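Side-chain contacts in probable amino acid aminotransferase (Mycobacterium tuberculosis, PDB 6Q1S), which belongs to the class IV aminotransferase family and is seen here with 4'-deoxy-4'-aminopyridoxal-5'-phosphate and 2-oxoglutaric acid bound: residues Gly249-Leu252 / Leu258-Arg261; Gln221-Val226 / Glu277-Leu282; Gly9-Pro14 / Val74-Gln79; Ala48-Leu53 / Pro68-Ala73. All blocks are in the same frame, centred on the assembly; numbering follows the deposited sequence.

Interaction 1: residues Gly249-Leu252 / Leu258-Arg261; sequences GIWL and LAAR
The aliphatic stem of Arg261 lies across the indole of Trp251, and this pair supplies the main side-chain contact. Arg261 CG sits 3.9 Å from the centroid of the five-membered ring, 29° off its normal: a CH-pi contact over the face but offset toward the rim. Gly249 C rests on that same face, also near the rim. The first torsion of Arg261 (chi1 -161°) sets CG opposite the backbone N, which lays the stem over the ring, and the bend at chi3 then carries the guanidinium away.

Backbone polar bonds come next. Leu252 N donates to Ala260 O at 3.0 Å, while the return bond from Ala260 N to Leu252 O is weak at 3.4 Å. These mark an antiparallel beta hairpin of strands 249-254 and 258-265, Leu252 and Ala260 forming its hydrogen-bonded pair and Trp251 and Arg261 the neighbouring non-hydrogen-bonded one. Beside that second pair, Arg261 CA approaches Ile250 O to 3.1 Å in a CA-H...O contact.

One water mediates: it accepts from Ile250 N at 2.8 Å and, weakly, from Arg261 NH2. On the Leu252 and Ala260 face of the hairpin, Leu252 also reaches Val190 and Ile174.

Interaction 2: residues Gln221-Val226 / Glu277-Leu282; sequences QALFEV and EVFAEL
Leu282, which meets Leu223 across the contact, is tied into its own helix by a short backbone bond, from Leu282 N to Val278 O at 2.8 Å. Its carbonyl end faces the other helix, but the atoms that reach it there are carbons: Leu223 CD1 lies 3.6 Å from Leu282 O and Val226 CG2 lies 3.7 Å from it. No hydrogen bond crosses between the segments, and the attachment is apolar.

Leu223 does most of the work by dividing its two methyls. CD1 also packs on Leu282 CB at 3.6 Å, whereas CD2 comes up obliquely to the far end of the Phe279 ring, 3.6 Å from CZ. With CG anti to the backbone N (chi1 177°), the fork of Leu223 extends far enough to straddle both partners, and its side chain crosses each of theirs at about a right angle.

The segments, on helices 218-229 and 275-286, approach to 10.9 Å between axes and cross steeply, at 109° between their directions, in the part of the fold built on the mixed sheet. Phe279 links this pair of helices to that sheet, since its ring stacks on Trp251 of the hairpin and also touches Leu205. Farther along the interface, Val283 adds to the packing on Leu223, and Ala286 meets both Ala222 and Val226.

Interaction 3: residues Gly9-Pro14 / Val74-Gln79; sequences GEILQP and VEVATQ
Ile11 and Val76 meet through single methyls, Ile11 CD1 lying 3.6 Å from Val76 CG1, with the two side chains slanting across each other. In Ile11, CG1 is placed anti to the carbonyl carbon, beside the backbone N. From there the next torsion, chi2 93°, departs from the usual staggered positions, and CD1 at the end of this turned arm is the atom of Ile11 nearest Val76. Val76 holds CG1 anti to its backbone N (chi1 164°). That methyl serves two partners, for Gly9 O is likewise 3.6 Å away, a carbon-to-oxygen packing contact. Val76 CG2 is more distant from the same oxygen, at 4.1 Å.

The helix here, 67-84, lies against one face of the five-stranded antiparallel sheet. Ala77 is buried on Val5, Val109 and Val111, and Ile11 also rests on Val5, so the loop after strand 3-6 touches the helix at Val76, beside the edge of the sheet. Gly9, itself in contact through its O, has a left-handed backbone conformation (phi 103°).

Within the helix, Val74 O accepts from two groups of Thr78, which come from opposite faces of the carbonyl plane: the backbone N at 2.7 Å and the side-chain OG1 at 2.5 Å, short enough that the exact length is doubtful. Thr78 also touches Leu91 of the sheet.

Interaction 4: residues Ala48-Leu53 / Pro68-Ala73; sequences AHLQRL and PRWRRA. With PMP (4'-deoxy-4'-aminopyridoxal-5'-phosphate), chain G.
Over one face of the Trp70 indole sits Leu53 CD2, 4.2 Å from the centroid of the five-membered ring and only 10° off its normal, a centred CH-pi contact. Leu50 takes up the rest of the approach: its CD2 reaches the root of the same side chain, 3.8 Å from Trp70 CB, and lies oblique to the ring. Its other methyl, CD1, packs 3.6 Å from Arg71 CG, so the leucine fork bridges two successive residues of helix 67-84. The charged end of Arg71 belongs to a different partner, a salt bridge from NH1 to Glu47.

The second flat group is the guanidinium of Arg52, which has the phosphorus of 4'-deoxy-4'-aminopyridoxal-5'-phosphate at its edge, in its plane. Both terminal nitrogens converge on one phosphate oxygen: Arg52 NH2 donates to O3P at 2.9 Å, and Arg52 NH1 gives a weak bond to O3P at 3.0 Å. An extended start, with CG opposite the backbone N (chi1 -179°), followed by a bend at chi3, brings the group to the phosphate. Its rotation is further fixed by a salt bridge from NE to Glu34 and by a bond from NH1 to Arg216 O. The positive guanidinium probably helps to balance the phosphate charge, while Glu34 holds it in place.

Helix 46-59 therefore has two working sides, one packed apolarly on helix 67-84, the other giving an arginine to the phosphate-binding site, as in class IV aminotransferases.

Overall arrangement
Interactions 1, 2 and 4 are buried, whereas interaction 3 is a small surface contact whose centre lies about 22 Å from the centre of the chain. Interactions 1 and 2 touch directly and belong to the mixed-sheet part of the fold: the hairpin closed by interaction 1 is nested within the loop closed by interaction 2. Interactions 3 and 4 share helix 67-84 beside the antiparallel sheet, with centres about 14 Å apart. The chemistry follows position. Backbone hydrogen bonds cross the contact in interaction 1 alone; the two helix pairs, 2 and 4, and the loop-to-helix contact 3 join by apolar packing. Interaction 4 alone includes direct hydrogen bonds to the bound 4'-deoxy-4'-aminopyridoxal-5'-phosphate.

Interaction 1: residues Gly249-Leu252 / Leu258-Arg261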
loop_
_atom_site.group_PDB
_atom_site.type_symbol
_atom_site.label_atom_id
_atom_site.label_comp_id
_atom_site.label_asym_id
_atom_site.label_seq_id
_atom_site.Cartn_x
_atom_site.Cartn_y
_atom_site.Cartn_z
ATOM N N GLY B 249 5.240 -29.651 10.808
ATOM C CA GLY B 249 4.126 -29.002 10.148
ATOM C C GLY B 249 4.377 -27.523 9.948
ATOM O O GLY B 249 5.130 -26.913 10.710
ATOM N N ILE B 250 3.767 -26.942 8.920
ATOM C CA ILE B 250 3.796 -25.504 8.689
ATOM C C ILE B 250 2.356 -25.026 8.632
ATOM O O ILE B 250 1.508 -25.666 8.003
ATOM C CB ILE B 250 4.538 -25.119 7.392
ATOM C CG1 ILE B 250 5.871 -25.860 7.272
ATOM C CG2 ILE B 250 4.761 -23.615 7.328
ATOM C CD1 ILE B 250 6.530 -25.662 5.921
ATOM N N TRP B 251 2.080 -23.903 9.284
ATOM C CA TRP B 251 0.748 -23.322 9.282
ATOM C C TRP B 251 0.835 -21.837 8.988
ATOM O O TRP B 251 1.768 -21.158 9.426
ATOM C CB TRP B 251 0.038 -23.532 10.618
ATOM C CG TRP B 251 -0.154 -24.964 10.966
ATOM C CD1 TRP B 251 -1.244 -25.736 10.697
ATOM C CD2 TRP B 251 0.778 -25.806 11.646
ATOM N NE1 TRP B 251 -1.050 -27.009 11.173
ATOM C CE2 TRP B 251 0.185 -27.079 11.760
ATOM C CE3 TRP B 251 2.058 -25.607 12.172
ATOM C CZ2 TRP B 251 0.827 -28.146 12.379
ATOM C CZ3 TRP B 251 2.691 -26.665 12.785
ATOM C CH2 TRP B 251 2.077 -27.920 12.884
ATOM N N LEU B 252 -0.144 -21.344 8.243
ATOM C CA LEU B 252 -0.310 -19.917 8.000
ATOM C C LEU B 252 -1.421 -19.455 8.935
ATOM O O LEU B 252 -2.604 -19.701 8.687
ATOM C CB LEU B 252 -0.626 -19.652 6.534
ATOM C CG LEU B 252 0.494 -20.135 5.613
ATOM C CD1 LEU B 252 0.082 -20.016 4.169
ATOM C CD2 LEU B 252 1.773 -19.353 5.875
ATOM N N LEU B 258 -7.571 -18.661 10.834
ATOM C CA LEU B 258 -7.067 -19.441 11.961
ATOM C C LEU B 258 -5.790 -20.187 11.594
ATOM O O LEU B 258 -4.695 -19.643 11.751
ATOM C CB LEU B 258 -8.134 -20.407 12.485
ATOM C CG LEU B 258 -9.386 -19.738 13.057
ATOM C CD1 LEU B 258 -10.194 -20.732 13.868
ATOM C CD2 LEU B 258 -9.025 -18.520 13.900
ATOM N N ALA B 259 -5.899 -21.420 11.104
ATOM C CA ALA B 259 -4.716 -22.230 10.830
ATOM C C ALA B 259 -4.916 -23.023 9.551
ATOM O O ALA B 259 -5.818 -23.863 9.473
ATOM C CB ALA B 259 -4.409 -23.171 11.999
ATOM N N ALA B 260 -4.068 -22.761 8.559
ATOM C CA ALA B 260 -4.057 -23.486 7.293
ATOM C C ALA B 260 -2.700 -24.165 7.164
ATOM O O ALA B 260 -1.688 -23.498 6.922
ATOM C CB ALA B 260 -4.320 -22.547 6.115
ATOM N N ARG B 261 -2.677 -25.483 7.335
ATOM C CA ARG B 261 -1.425 -26.219 7.230
ATOM C C ARG B 261 -0.932 -26.230 5.789
ATOM O O ARG B 261 -1.717 -26.377 4.849
ATOM C CB ARG B 261 -1.589 -27.651 7.732
ATOM C CG ARG B 261 -0.260 -28.312 8.071
ATOM C CD ARG B 261 -0.426 -29.749 8.516
ATOM N NE ARG B 261 -1.078 -30.553 7.488
ATOM C CZ ARG B 261 -0.418 -31.265 6.581
ATOM N NH1 ARG B 261 -1.079 -31.970 5.674
ATOM N NH2 ARG B 261 0.909 -31.270 6.586
HETATM O O HOH W 1 3.158 -28.886 6.994
#

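Interaction 2: residues Gln221-Val226 / Glu277-Leu282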
loop_
_atom_site.group_PDB
_atom_site.type_symbol
_atom_site.label_atom_id
_atom_site.label_comp_id
_atom_site.label_asym_id
_atom_site.label_seq_id
_atom_site.Cartn_x
_atom_site.Cartn_y
_atom_site.Cartn_z
ATOM N N GLN B 221 0.608 -15.021 19.053
ATOM C CA GLN B 221 0.949 -14.765 20.449
ATOM C C GLN B 221 -0.007 -15.485 21.390
ATOM O O GLN B 221 0.423 -16.078 22.386
ATOM C CB GLN B 221 0.951 -13.263 20.729
ATOM C CG GLN B 221 1.986 -12.489 19.936
ATOM C CD GLN B 221 2.087 -11.041 20.373
ATOM O OE1 GLN B 221 1.842 -10.711 21.535
ATOM N NE2 GLN B 221 2.447 -10.166 19.441
ATOM N N ALA B 222 -1.309 -15.433 21.098
ATOM C CA ALA B 222 -2.270 -16.174 21.906
ATOM C C ALA B 222 -2.040 -17.674 21.803
ATOM O O ALA B 222 -2.273 -18.404 22.773
ATOM C CB ALA B 222 -3.696 -15.821 21.484
ATOM N N LEU B 223 -1.581 -18.152 20.642
ATOM C CA LEU B 223 -1.223 -19.561 20.512
ATOM C C LEU B 223 -0.041 -19.905 21.405
ATOM O O LEU B 223 -0.020 -20.967 22.036
ATOM C CB LEU B 223 -0.906 -19.899 19.055
ATOM C CG LEU B 223 -0.439 -21.334 18.799
ATOM C CD1 LEU B 223 -1.564 -22.322 19.060
ATOM C CD2 LEU B 223 0.096 -21.487 17.382
ATOM N N PHE B 224 0.956 -19.022 21.468
ATOM C CA PHE B 224 2.087 -19.268 22.354
ATOM C C PHE B 224 1.655 -19.324 23.813
ATOM O O PHE B 224 2.246 -20.061 24.606
ATOM C CB PHE B 224 3.162 -18.198 22.162
ATOM C CG PHE B 224 4.140 -18.508 21.062
ATOM C CD1 PHE B 224 3.838 -19.450 20.091
ATOM C CD2 PHE B 224 5.369 -17.867 21.006
ATOM C CE1 PHE B 224 4.735 -19.739 19.078
ATOM C CE2 PHE B 224 6.271 -18.153 19.995
ATOM C CZ PHE B 224 5.953 -19.092 19.033
ATOM N N GLU B 225 0.636 -18.553 24.190
ATOM C CA GLU B 225 0.191 -18.562 25.578
ATOM C C GLU B 225 -0.461 -19.892 25.944
ATOM O O GLU B 225 -0.165 -20.475 26.994
ATOM C CB GLU B 225 -0.774 -17.407 25.832
ATOM C CG GLU B 225 -0.160 -16.031 25.656
ATOM C CD GLU B 225 -1.125 -14.923 26.037
ATOM O OE1 GLU B 225 -0.757 -13.735 25.904
ATOM O OE2 GLU B 225 -2.262 -15.242 26.454
ATOM N N VAL B 226 -1.372 -20.379 25.100
ATOM C CA VAL B 226 -2.075 -21.614 25.429
ATOM C C VAL B 226 -1.139 -22.807 25.312
ATOM O O VAL B 226 -1.218 -23.752 26.104
ATOM C CB VAL B 226 -3.322 -21.784 24.539
ATOM C CG1 VAL B 226 -4.497 -20.988 25.106
ATOM C CG2 VAL B 226 -3.028 -21.433 23.092
ATOM N N GLU B 277 -3.331 -32.578 13.968
ATOM C CA GLU B 277 -4.709 -32.593 14.452
ATOM C C GLU B 277 -4.850 -31.797 15.742
ATOM O O GLU B 277 -5.901 -31.190 15.978
ATOM C CB GLU B 277 -5.218 -34.023 14.657
ATOM C CG GLU B 277 -5.173 -34.949 13.440
ATOM C CD GLU B 277 -3.805 -35.533 13.192
ATOM O OE1 GLU B 277 -2.988 -35.503 14.129
ATOM O OE2 GLU B 277 -3.562 -36.068 12.088
ATOM N N VAL B 278 -3.818 -31.787 16.586
ATOM C CA VAL B 278 -3.909 -31.022 17.822
ATOM C C VAL B 278 -3.666 -29.541 17.548
ATOM O O VAL B 278 -4.164 -28.680 18.285
ATOM C CB VAL B 278 -2.934 -31.567 18.883
ATOM C CG1 VAL B 278 -1.492 -31.286 18.496
ATOM C CG2 VAL B 278 -3.247 -30.977 20.251
ATOM N N PHE B 279 -2.925 -29.218 16.483
ATOM C CA PHE B 279 -2.566 -27.826 16.226
ATOM C C PHE B 279 -3.801 -26.974 15.983
ATOM O O PHE B 279 -3.897 -25.850 16.489
ATOM C CB PHE B 279 -1.612 -27.733 15.035
ATOM C CG PHE B 279 -0.953 -26.390 14.896
ATOM C CD1 PHE B 279 0.289 -26.153 15.460
ATOM C CD2 PHE B 279 -1.580 -25.360 14.213
ATOM C CE1 PHE B 279 0.896 -24.919 15.339
ATOM C CE2 PHE B 279 -0.979 -24.124 14.091
ATOM C CZ PHE B 279 0.260 -23.903 14.652
ATOM N N ALA B 280 -4.759 -27.489 15.209
ATOM C CA ALA B 280 -5.987 -26.741 14.969
ATOM C C ALA B 280 -6.743 -26.520 16.271
ATOM O O ALA B 280 -7.307 -25.442 16.498
ATOM C CB ALA B 280 -6.861 -27.473 13.954
ATOM N N GLU B 281 -6.762 -27.531 17.142
ATOM C CA GLU B 281 -7.368 -27.364 18.458
ATOM C C GLU B 281 -6.606 -26.347 19.297
ATOM O O GLU B 281 -7.214 -25.608 20.079
ATOM C CB GLU B 281 -7.435 -28.710 19.174
ATOM C CG GLU B 281 -8.192 -29.776 18.400
ATOM C CD GLU B 281 -8.107 -31.140 19.051
ATOM O OE1 GLU B 281 -8.938 -31.430 19.938
ATOM O OE2 GLU B 281 -7.202 -31.920 18.684
ATOM N N LEU B 282 -5.278 -26.296 19.152
ATOM C CA LEU B 282 -4.492 -25.303 19.878
ATOM C C LEU B 282 -4.842 -23.890 19.431
ATOM O O LEU B 282 -4.872 -22.959 20.246
ATOM C CB LEU B 282 -2.999 -25.570 19.687
ATOM C CG LEU B 282 -2.428 -26.836 20.326
ATOM C CD1 LEU B 282 -0.909 -26.808 20.281
ATOM C CD2 LEU B 282 -2.923 -26.979 21.753
#

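Interaction 3: residues Gly9-Pro14 / Val74-Gln79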
loop_
_atom_site.group_PDB
_atom_site.type_symbol
_atom_site.label_atom_id
_atom_site.label_comp_id
_atom_site.label_asym_id
_atom_site.label_seq_id
_atom_site.Cartn_x
_atom_site.Cartn_y
_atom_site.Cartn_z
ATOM N N GLY B 9 -21.958 4.603 17.396
ATOM C CA GLY B 9 -22.680 3.403 17.772
ATOM C C GLY B 9 -23.953 3.078 17.025
ATOM O O GLY B 9 -24.642 2.125 17.413
ATOM N N GLU B 10 -24.282 3.809 15.967
ATOM C CA GLU B 10 -25.518 3.582 15.228
ATOM C C GLU B 10 -25.208 2.829 13.936
ATOM O O GLU B 10 -24.164 3.046 13.304
ATOM C CB GLU B 10 -26.250 4.910 14.926
ATOM C CG GLU B 10 -26.649 5.712 16.162
ATOM C CD GLU B 10 -25.466 6.406 16.804
ATOM O OE1 GLU B 10 -24.329 6.171 16.340
ATOM O OE2 GLU B 10 -25.669 7.173 17.769
ATOM N N ILE B 11 -26.145 1.972 13.532
ATOM C CA ILE B 11 -25.950 1.069 12.410
ATOM C C ILE B 11 -26.484 1.700 11.134
ATOM O O ILE B 11 -27.667 2.041 11.038
ATOM C CB ILE B 11 -26.630 -0.279 12.679
ATOM C CG1 ILE B 11 -26.072 -0.949 13.942
ATOM C CG2 ILE B 11 -26.491 -1.198 11.469
ATOM C CD1 ILE B 11 -26.836 -0.644 15.211
ATOM N N LEU B 12 -25.603 1.854 10.153
ATOM C CA LEU B 12 -25.910 2.590 8.937
ATOM C C LEU B 12 -26.733 1.730 7.986
ATOM O O LEU B 12 -26.597 0.505 7.942
ATOM C CB LEU B 12 -24.622 3.043 8.257
ATOM C CG LEU B 12 -23.625 3.791 9.149
ATOM C CD1 LEU B 12 -22.514 4.383 8.305
ATOM C CD2 LEU B 12 -24.318 4.871 9.961
ATOM N N GLN B 13 -27.586 2.401 7.220
ATOM C CA GLN B 13 -28.496 1.730 6.299
ATOM C C GLN B 13 -27.735 0.991 5.205
ATOM O O GLN B 13 -26.823 1.567 4.593
ATOM C CB GLN B 13 -29.440 2.748 5.663
ATOM C CG GLN B 13 -30.332 3.487 6.641
ATOM C CD GLN B 13 -31.286 4.430 5.940
ATOM O OE1 GLN B 13 -31.271 4.546 4.714
ATOM N NE2 GLN B 13 -32.124 5.113 6.714
ATOM N N PRO B 14 -28.069 -0.268 4.931
ATOM C CA PRO B 14 -27.360 -1.005 3.882
ATOM C C PRO B 14 -27.636 -0.408 2.511
ATOM O O PRO B 14 -28.727 0.097 2.232
ATOM C CB PRO B 14 -27.934 -2.427 3.988
ATOM C CG PRO B 14 -28.727 -2.459 5.270
ATOM C CD PRO B 14 -29.161 -1.056 5.524
ATOM N N VAL B 74 -17.629 -2.194 18.284
ATOM C CA VAL B 74 -17.488 -3.628 18.047
ATOM C C VAL B 74 -18.583 -4.399 18.774
ATOM O O VAL B 74 -19.123 -5.379 18.249
ATOM C CB VAL B 74 -16.074 -4.118 18.421
ATOM C CG1 VAL B 74 -15.026 -3.315 17.673
ATOM C CG2 VAL B 74 -15.827 -4.055 19.914
ATOM N N GLU B 75 -18.922 -3.980 19.998
ATOM C CA GLU B 75 -19.951 -4.679 20.759
ATOM C C GLU B 75 -21.318 -4.521 20.108
ATOM O O GLU B 75 -22.105 -5.475 20.061
ATOM C CB GLU B 75 -19.980 -4.162 22.197
ATOM C CG GLU B 75 -21.084 -4.763 23.045
ATOM C CD GLU B 75 -20.755 -6.154 23.536
ATOM O OE1 GLU B 75 -19.594 -6.581 23.376
ATOM O OE2 GLU B 75 -21.657 -6.821 24.083
ATOM N N VAL B 76 -21.615 -3.328 19.594
ATOM C CA VAL B 76 -22.878 -3.111 18.899
ATOM C C VAL B 76 -22.924 -3.943 17.624
ATOM O O VAL B 76 -23.923 -4.613 17.333
ATOM C CB VAL B 76 -23.075 -1.612 18.607
ATOM C CG1 VAL B 76 -24.152 -1.409 17.557
ATOM C CG2 VAL B 76 -23.419 -0.863 19.886
ATOM N N ALA B 77 -21.837 -3.920 16.850
ATOM C CA ALA B 77 -21.791 -4.691 15.613
ATOM C C ALA B 77 -21.817 -6.189 15.890
ATOM O O ALA B 77 -22.432 -6.954 15.138
ATOM C CB ALA B 77 -20.545 -4.318 14.810
ATOM N N THR B 78 -21.159 -6.625 16.967
ATOM C CA THR B 78 -21.161 -8.043 17.317
ATOM C C THR B 78 -22.569 -8.528 17.637
ATOM O O THR B 78 -23.028 -9.540 17.096
ATOM C CB THR B 78 -20.220 -8.300 18.495
ATOM O OG1 THR B 78 -18.893 -7.890 18.144
ATOM C CG2 THR B 78 -20.205 -9.774 18.856
ATOM N N GLN B 79 -23.274 -7.815 18.522
ATOM C CA GLN B 79 -24.615 -8.244 18.904
ATOM C C GLN B 79 -25.587 -8.181 17.735
ATOM O O GLN B 79 -26.572 -8.927 17.708
ATOM C CB GLN B 79 -25.138 -7.375 20.048
ATOM C CG GLN B 79 -24.394 -7.532 21.354
ATOM C CD GLN B 79 -24.834 -6.513 22.383
ATOM O OE1 GLN B 79 -25.934 -5.967 22.302
ATOM N NE2 GLN B 79 -23.970 -6.242 23.352
#

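Interaction 4: residues Ala48-Leu53 / Pro68-Ala73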
loop_
_atom_site.group_PDB
_atom_site.type_symbol
_atom_site.label_atom_id
_atom_site.label_comp_id
_atom_site.label_asym_id
_atom_site.label_seq_id
_atom_site.Cartn_x
_atom_site.Cartn_y
_atom_site.Cartn_z
ATOM N N ALA B 48 -6.380 -7.611 22.097
ATOM C CA ALA B 48 -5.148 -7.797 21.338
ATOM C C ALA B 48 -5.218 -7.114 19.980
ATOM O O ALA B 48 -4.190 -6.672 19.453
ATOM C CB ALA B 48 -4.851 -9.286 21.171
ATOM N N HIS B 49 -6.412 -7.024 19.393
ATOM C CA HIS B 49 -6.554 -6.323 18.123
ATOM C C HIS B 49 -6.566 -4.812 18.321
ATOM O O HIS B 49 -6.048 -4.070 17.480
ATOM C CB HIS B 49 -7.826 -6.784 17.410
ATOM C CG HIS B 49 -7.698 -8.128 16.763
ATOM N ND1 HIS B 49 -7.968 -9.303 17.430
ATOM C CD2 HIS B 49 -7.337 -8.484 15.508
ATOM C CE1 HIS B 49 -7.773 -10.325 16.616
ATOM N NE2 HIS B 49 -7.391 -9.854 15.443
ATOM N N LEU B 50 -7.149 -4.337 19.425
ATOM C CA LEU B 50 -7.124 -2.909 19.721
ATOM C C LEU B 50 -5.766 -2.456 20.237
ATOM O O LEU B 50 -5.415 -1.280 20.096
ATOM C CB LEU B 50 -8.210 -2.556 20.735
ATOM C CG LEU B 50 -9.665 -2.739 20.304
ATOM C CD1 LEU B 50 -10.592 -2.483 21.480
ATOM C CD2 LEU B 50 -10.013 -1.829 19.137
ATOM N N GLN B 51 -4.995 -3.364 20.840
ATOM C CA GLN B 51 -3.633 -3.023 21.238
ATOM C C GLN B 51 -2.748 -2.829 20.014
ATOM O O GLN B 51 -1.985 -1.860 19.931
ATOM C CB GLN B 51 -3.066 -4.105 22.156
ATOM C CG GLN B 51 -3.530 -3.987 23.597
ATOM C CD GLN B 51 -3.026 -5.118 24.471
ATOM O OE1 GLN B 51 -2.351 -6.032 23.995
ATOM N NE2 GLN B 51 -3.354 -5.064 25.757
ATOM N N ARG B 52 -2.835 -3.749 19.053
ATOM C CA ARG B 52 -2.088 -3.595 17.812
ATOM C C ARG B 52 -2.615 -2.426 16.989
ATOM O O ARG B 52 -1.837 -1.744 16.312
ATOM C CB ARG B 52 -2.151 -4.891 17.007
ATOM C CG ARG B 52 -1.382 -4.864 15.705
ATOM C CD ARG B 52 -1.225 -6.266 15.161
ATOM N NE ARG B 52 -2.414 -6.684 14.426
ATOM C CZ ARG B 52 -2.620 -7.919 13.981
ATOM N NH1 ARG B 52 -1.710 -8.859 14.192
ATOM N NH2 ARG B 52 -3.733 -8.213 13.322
ATOM N N LEU B 53 -3.928 -2.183 17.033
ATOM C CA LEU B 53 -4.489 -1.019 16.357
ATOM C C LEU B 53 -3.926 0.273 16.933
ATOM O O LEU B 53 -3.648 1.224 16.191
ATOM C CB LEU B 53 -6.013 -1.033 16.462
ATOM C CG LEU B 53 -6.738 0.109 15.748
ATOM C CD1 LEU B 53 -6.695 -0.093 14.244
ATOM C CD2 LEU B 53 -8.173 0.213 16.236
ATOM N N PRO B 68 -12.344 2.999 24.458
ATOM C CA PRO B 68 -13.745 2.839 24.883
ATOM C C PRO B 68 -14.739 3.057 23.757
ATOM O O PRO B 68 -15.784 2.394 23.725
ATOM C CB PRO B 68 -13.901 3.894 25.986
ATOM C CG PRO B 68 -12.531 4.081 26.519
ATOM C CD PRO B 68 -11.620 3.940 25.334
ATOM N N ARG B 69 -14.445 3.972 22.831
ATOM C CA ARG B 69 -15.330 4.200 21.694
ATOM C C ARG B 69 -15.282 3.035 20.712
ATOM O O ARG B 69 -16.309 2.655 20.139
ATOM C CB ARG B 69 -14.946 5.510 21.002
ATOM C CG ARG B 69 -16.094 6.266 20.347
ATOM C CD ARG B 69 -15.926 7.768 20.558
ATOM N NE ARG B 69 -16.797 8.566 19.698
ATOM C CZ ARG B 69 -16.387 9.201 18.604
ATOM N NH1 ARG B 69 -15.115 9.134 18.234
ATOM N NH2 ARG B 69 -17.247 9.905 17.882
ATOM N N TRP B 70 -14.096 2.459 20.501
ATOM C CA TRP B 70 -13.977 1.305 19.614
ATOM C C TRP B 70 -14.648 0.068 20.203
ATOM O O TRP B 70 -15.247 -0.724 19.469
ATOM C CB TRP B 70 -12.506 1.025 19.303
ATOM C CG TRP B 70 -11.955 1.893 18.215
ATOM C CD1 TRP B 70 -11.134 2.972 18.362
ATOM C CD2 TRP B 70 -12.203 1.766 16.810
ATOM N NE1 TRP B 70 -10.845 3.517 17.134
ATOM C CE2 TRP B 70 -11.490 2.795 16.164
ATOM C CE3 TRP B 70 -12.955 0.879 16.033
ATOM C CZ2 TRP B 70 -11.507 2.962 14.782
ATOM C CZ3 TRP B 70 -12.968 1.047 14.660
ATOM C CH2 TRP B 70 -12.251 2.080 14.049
ATOM N N ARG B 71 -14.544 -0.129 21.522
ATOM C CA ARG B 71 -15.159 -1.304 22.134
ATOM C C ARG B 71 -16.679 -1.268 22.034
ATOM O O ARG B 71 -17.319 -2.324 21.980
ATOM C CB ARG B 71 -14.731 -1.452 23.595
ATOM C CG ARG B 71 -13.303 -1.938 23.782
ATOM C CD ARG B 71 -13.029 -2.305 25.236
ATOM N NE ARG B 71 -12.480 -1.198 26.013
ATOM C CZ ARG B 71 -11.190 -1.050 26.294
ATOM N NH1 ARG B 71 -10.311 -1.942 25.860
ATOM N NH2 ARG B 71 -10.777 -0.015 27.011
ATOM N N ARG B 72 -17.277 -0.077 22.039
ATOM C CA ARG B 72 -18.727 0.003 21.894
ATOM C C ARG B 72 -19.156 -0.307 20.465
ATOM O O ARG B 72 -20.150 -1.010 20.249
ATOM C CB ARG B 72 -19.232 1.380 22.319
ATOM C CG ARG B 72 -20.749 1.508 22.284
ATOM C CD ARG B 72 -21.188 2.888 22.728
ATOM N NE ARG B 72 -20.651 3.930 21.859
ATOM C CZ ARG B 72 -20.625 5.220 22.173
ATOM N NH1 ARG B 72 -21.102 5.628 23.342
ATOM N NH2 ARG B 72 -20.117 6.102 21.323
ATOM N N ALA B 73 -18.430 0.223 19.476
ATOM C CA ALA B 73 -18.777 -0.042 18.084
ATOM C C ALA B 73 -18.654 -1.524 17.750
ATOM O O ALA B 73 -19.486 -2.072 17.017
ATOM C CB ALA B 73 -17.894 0.793 17.156
HETATM N N1 PMP G . 0.884 -10.926 8.605
HETATM C C2 PMP G . 0.185 -10.103 7.787
HETATM C C2A PMP G . 0.903 -9.308 6.727
HETATM C C3 PMP G . -1.288 -9.982 7.929
HETATM O O3 PMP G . -2.011 -9.162 7.119
HETATM C C4 PMP G . -1.939 -10.787 8.986
HETATM C C4A PMP G . -3.432 -10.734 9.210
HETATM N N4A PMP G . -4.127 -11.204 7.999
HETATM C C5 PMP G . -1.062 -11.649 9.815
HETATM C C6 PMP G . 0.308 -11.664 9.571
HETATM C C5A PMP G . -1.655 -12.499 10.916
HETATM O O4P PMP G . -2.176 -11.655 11.941
HETATM P P PMP G . -3.451 -12.113 12.813
HETATM O O1P PMP G . -4.620 -12.317 11.879
HETATM O O2P PMP G . -3.117 -13.405 13.521
HETATM O O3P PMP G . -3.775 -11.037 13.820
#